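Local coordinates for flavoprotein (PDB 5V8S), which probably carries electrons through bound FMN to a di-iron site, where flavo-diiron proteins typically reduce dioxygen or nitric oxide, at residues V95-E99 with P100-G104; Y300-D304 with E305-A309. The protein carries 1 engineered substitution. One frame throughout, in Å; residues are numbered along the deposited sequence.

Contact 1 of 2, residues V95-E99 with P100-G104. Engineered in segment 100-104: Asp-102 (natural residue His). With FEO (mu-oxo-diiron), chain C.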
# COMPACT_ATOMS: atom_id res chain seq x y z
N VAL A 95 5.78 -16.88 -29.86
CA VAL A 95 5.25 -16.18 -28.69
C VAL A 95 5.29 -17.17 -27.53
O VAL A 95 4.40 -18.01 -27.36
CB VAL A 95 3.83 -15.66 -28.96
CG1 VAL A 95 3.30 -14.93 -27.73
CG2 VAL A 95 3.85 -14.73 -30.16
N ASN A 96 6.33 -17.06 -26.69
CA ASN A 96 6.47 -17.95 -25.55
C ASN A 96 5.45 -17.63 -24.45
O ASN A 96 5.14 -18.50 -23.64
CB ASN A 96 7.87 -17.81 -24.97
CG ASN A 96 8.94 -18.45 -25.84
OD1 ASN A 96 8.85 -19.63 -26.19
ND2 ASN A 96 9.99 -17.68 -26.18
N HIS A 97 4.92 -16.40 -24.42
CA HIS A 97 4.09 -15.88 -23.35
C HIS A 97 3.47 -14.61 -23.90
O HIS A 97 4.15 -13.83 -24.57
CB HIS A 97 5.00 -15.61 -22.14
CG HIS A 97 4.38 -14.93 -20.94
ND1 HIS A 97 3.21 -15.33 -20.32
CD2 HIS A 97 4.87 -13.92 -20.19
CE1 HIS A 97 2.99 -14.57 -19.26
NE2 HIS A 97 3.99 -13.71 -19.15
N THR A 98 2.18 -14.43 -23.65
CA THR A 98 1.40 -13.41 -24.34
C THR A 98 1.22 -12.13 -23.54
O THR A 98 0.54 -11.22 -24.02
CB THR A 98 0.02 -13.94 -24.71
OG1 THR A 98 -0.72 -14.23 -23.51
CG2 THR A 98 0.14 -15.20 -25.57
N GLU A 99 1.77 -12.03 -22.33
CA GLU A 99 1.51 -10.85 -21.53
C GLU A 99 2.01 -9.61 -22.28
O GLU A 99 3.05 -9.67 -22.95
CB GLU A 99 2.23 -10.96 -20.18
CG GLU A 99 1.90 -9.85 -19.21
CD GLU A 99 2.47 -10.07 -17.84
OE1 GLU A 99 2.94 -11.18 -17.53
OE2 GLU A 99 2.43 -9.12 -17.02
N PRO A 100 1.32 -8.47 -22.21
CA PRO A 100 1.67 -7.35 -23.09
C PRO A 100 3.02 -6.70 -22.86
O PRO A 100 3.42 -5.90 -23.70
CB PRO A 100 0.52 -6.37 -22.90
CG PRO A 100 -0.63 -7.24 -22.59
CD PRO A 100 -0.08 -8.35 -21.74
N ASP A 101 3.74 -6.97 -21.75
CA ASP A 101 5.10 -6.46 -21.67
C ASP A 101 6.02 -7.12 -22.69
O ASP A 101 7.02 -6.53 -23.10
CB ASP A 101 5.69 -6.62 -20.27
CG ASP A 101 5.72 -8.06 -19.79
OD1 ASP A 101 4.71 -8.77 -19.90
OD2 ASP A 101 6.78 -8.50 -19.29
N ASP A 102 5.69 -8.33 -23.10
CA ASP A 102 6.44 -9.04 -24.12
C ASP A 102 5.73 -9.11 -25.47
O ASP A 102 6.41 -9.28 -26.49
CB ASP A 102 6.83 -10.44 -23.59
CG ASP A 102 7.77 -10.34 -22.32
OD1 ASP A 102 8.92 -9.82 -22.44
OD2 ASP A 102 7.39 -10.75 -21.19
N SER A 103 4.40 -8.90 -25.53
CA SER A 103 3.63 -9.04 -26.77
C SER A 103 3.03 -7.74 -27.29
O SER A 103 2.39 -7.76 -28.35
CB SER A 103 2.50 -10.05 -26.57
OG SER A 103 1.47 -9.52 -25.75
N GLY A 104 3.20 -6.62 -26.59
CA GLY A 104 2.46 -5.43 -26.95
C GLY A 104 2.81 -4.88 -28.32
O GLY A 104 2.01 -4.16 -28.93
FE1 FEO C . 4.75 -12.25 -17.65
FE2 FEO C . 7.44 -10.55 -18.89
O FEO C . 5.62 -11.04 -18.80
O HOH W 1 5.54 -10.83 -16.15
O HOH W 2 7.37 -10.29 -16.63
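Four side chains from either side of the Glu-99/Pro-100 junction hold the oxo-bridged iron pair. Iron FE1 is bound by His-97 NE2 at 2.2 Å and by Glu-99 OE1 at 2.1 Å. Iron FE2 takes Asp-101 OD2 at 2.2 Å and Asp-102 OD2 at 2.3 Å; Asp-102 is engineered, replacing a natural histidine. Each iron also binds a water that donates a hydrogen bond to the bridging oxygen. His-163 completes the protein ligands of FE1 and His-240 those of FE2, while Asp-180 spans both, one carboxylate oxygen to each iron. Glu-99 reaches FE1 with an extended chain. Asp-101 has CG between its backbone N and carbonyl carbon (chi1 58°), which turns the carboxylate back beside the glutamate, with Asp-101 OD1 3.1 Å from Glu-99 CG; the two carboxylate planes stand 62° apart.

The spacing of these ligands is the His-x-Glu-x-Asp-His motif of flavo-diiron proteins, their variant of the His-x-His-x-Asp-His motif of the metallo-beta-lactamase fold, with the engineered aspartate here in its final place, on the loop from strand 92-94 into helix 100-103.

Hydrogen bonds to two backbone carbonyls shape the start of the helix. Glu-99, the N-cap residue, offers its carbonyl O to two donors on opposite faces of its plane: Asp-102 N and Ser-103 N, each 3.0 Å away. From the side chain, Ser-103 OG donates to Thr-98 O at 2.6 Å from well above the carbonyl plane (56°), drawing the helix onto the incoming loop.

Second-shell bonds lead outward. Asp-166 is the polar partner of both His-97 and Thr-98, whereas Glu-99 OE2 is hydrogen-bonded to Tyr-276 OH of the second subunit. Ser-103 OG also meets Tyr-133 OH on helix 123-133.

Contact 2 of 2, residues Y300-D304 with E305-A309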
# COMPACT_ATOMS: atom_id res chain seq x y z
N TYR A 300 12.66 -3.75 8.12
CA TYR A 300 11.68 -2.97 7.38
C TYR A 300 10.67 -2.39 8.36
O TYR A 300 9.95 -3.15 9.01
CB TYR A 300 10.97 -3.83 6.33
CG TYR A 300 11.90 -4.22 5.22
CD1 TYR A 300 12.27 -3.30 4.27
CD2 TYR A 300 12.43 -5.51 5.14
CE1 TYR A 300 13.12 -3.64 3.23
CE2 TYR A 300 13.30 -5.86 4.11
CZ TYR A 300 13.66 -4.92 3.17
OH TYR A 300 14.52 -5.25 2.13
N LYS A 301 10.61 -1.07 8.43
CA LYS A 301 9.77 -0.38 9.40
C LYS A 301 8.76 0.52 8.70
O LYS A 301 9.14 1.39 7.91
CB LYS A 301 10.64 0.50 10.33
CG LYS A 301 9.84 1.35 11.32
CD LYS A 301 10.57 2.63 11.81
CE LYS A 301 12.05 2.52 11.93
NZ LYS A 301 12.62 3.81 12.46
N PHE A 302 7.48 0.36 9.03
CA PHE A 302 6.43 1.30 8.65
C PHE A 302 6.23 2.27 9.82
O PHE A 302 5.78 1.85 10.88
CB PHE A 302 5.11 0.58 8.40
CG PHE A 302 5.13 -0.36 7.22
CD1 PHE A 302 4.92 0.11 5.95
CD2 PHE A 302 5.34 -1.71 7.40
CE1 PHE A 302 4.93 -0.76 4.86
CE2 PHE A 302 5.36 -2.59 6.31
CZ PHE A 302 5.14 -2.11 5.05
N SER A 303 6.54 3.53 9.62
CA SER A 303 6.39 4.52 10.68
C SER A 303 5.66 5.73 10.13
O SER A 303 5.24 5.76 8.96
CB SER A 303 7.74 4.96 11.24
OG SER A 303 8.42 5.76 10.29
N ASP A 304 5.53 6.75 10.98
CA ASP A 304 4.89 7.97 10.52
C ASP A 304 5.78 8.80 9.60
O ASP A 304 5.31 9.79 9.05
CB ASP A 304 4.32 8.76 11.71
CG ASP A 304 5.37 9.31 12.65
OD1 ASP A 304 6.54 9.43 12.27
OD2 ASP A 304 5.02 9.64 13.80
N GLU A 305 7.02 8.39 9.37
CA GLU A 305 7.89 9.10 8.45
C GLU A 305 8.44 8.23 7.34
O GLU A 305 8.94 8.77 6.35
CB GLU A 305 9.09 9.73 9.19
CG GLU A 305 8.72 10.93 10.00
CD GLU A 305 9.92 11.76 10.40
OE1 GLU A 305 10.95 11.71 9.70
OE2 GLU A 305 9.82 12.45 11.42
N GLU A 306 8.36 6.91 7.46
CA GLU A 306 8.99 6.05 6.47
C GLU A 306 8.11 4.86 6.12
O GLU A 306 7.33 4.36 6.93
CB GLU A 306 10.43 5.62 6.85
CG GLU A 306 10.65 5.05 8.25
CD GLU A 306 12.15 4.92 8.59
OE1 GLU A 306 12.98 5.67 8.02
OE2 GLU A 306 12.51 4.07 9.43
N ARG A 307 8.29 4.39 4.91
CA ARG A 307 7.41 3.42 4.27
C ARG A 307 8.28 2.58 3.34
O ARG A 307 8.72 3.09 2.30
CB ARG A 307 6.35 4.21 3.50
CG ARG A 307 5.48 3.48 2.52
CD ARG A 307 4.36 2.75 3.17
NE ARG A 307 3.60 3.56 4.13
CZ ARG A 307 2.53 4.29 3.84
NH1 ARG A 307 2.03 4.34 2.60
NH2 ARG A 307 1.92 4.92 4.81
N PRO A 308 8.57 1.33 3.66
CA PRO A 308 9.33 0.48 2.74
C PRO A 308 8.52 0.11 1.51
O PRO A 308 7.29 0.11 1.51
CB PRO A 308 9.64 -0.77 3.55
CG PRO A 308 8.68 -0.76 4.65
CD PRO A 308 8.36 0.65 4.95
N ALA A 309 9.25 -0.26 0.47
CA ALA A 309 8.65 -0.84 -0.71
C ALA A 309 8.33 -2.31 -0.46
O ALA A 309 9.18 -3.07 -0.02
CB ALA A 309 9.62 -0.74 -1.89
O HOH W 3 4.23 3.83 6.95
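Ser-303 and Glu-306 close the bend by which the chain turns back on strand 296-302: Ser-303 N donates to Glu-306 O at 2.9 Å, nearly straight at 172°. Ser-303 OG then accepts from two backbone donors inside the bend, Glu-305 N at 3.1 Å, which makes an ST turn, and Glu-306 N at 3.1 Å. The returning segment runs back beside the strand end as far as Pro-308, just before Ala-309, the N-cap of helix 310-316, in the flavodoxin-like domain.

Pro-308 supplies the apolar side. Its CG sits 3.9 Å from the centroid of the Phe-302 ring and 16° off the normal, a CH-pi contact over one face, while Pro-308 CB touches Tyr-300 CD1 at 3.7 Å. At the edge of the Phe-302 ring, Arg-307 CD lies 3.9 Å from Phe-302 CD1. Arg-307 NE donates to water 3 (2.9 Å), which also lies at that ring edge.

Lys-301 and Glu-306 meet away from the phenylalanine. With Glu-306 CG lying between its backbone N and carbonyl carbon (chi1 50°), the extended glutamate passes Ser-303 OG and its OE2 forms a salt bridge to Lys-301 NZ, 3.0 Å away.

Two other charges leave for the second subunit: Asp-304 OD2 pairs with Lys-70 of that subunit, and Arg-307 NH2 is hydrogen-bonded to Val-43 O of the second subunit, its guanidinium making a cation-pi contact with Tyr-39 of the same subunit.

The chemistry is thus divided: one serine hydroxyl satisfies two amides of the turn, proline covers an aromatic face, the Lys-301/Glu-306 salt bridge adds a polar tie across the turn, and Asp-304 and Arg-307 spend their charge on the second subunit.

From the N terminus the chain first builds the metallo-beta-lactamase-like part, where contact 1 fastens the loop after strand 92-94 to the first turn of helix 100-103. About two hundred residues later, in the flavodoxin-like part, contact 2 closes a tight turn between edge strand 296-302 and helix 310-316. The contacts follow in series, neither nested nor crossed. Their centres are 35 Å apart, on opposite sides of the chain's centre, and their nearest atoms stay about 19 Å apart. Contact 1 is buried around the iron pair, contact 2 lies at the surface. What they share is the second subunit, which meets both, so each local strand-to-helix link also takes part in dimer packing.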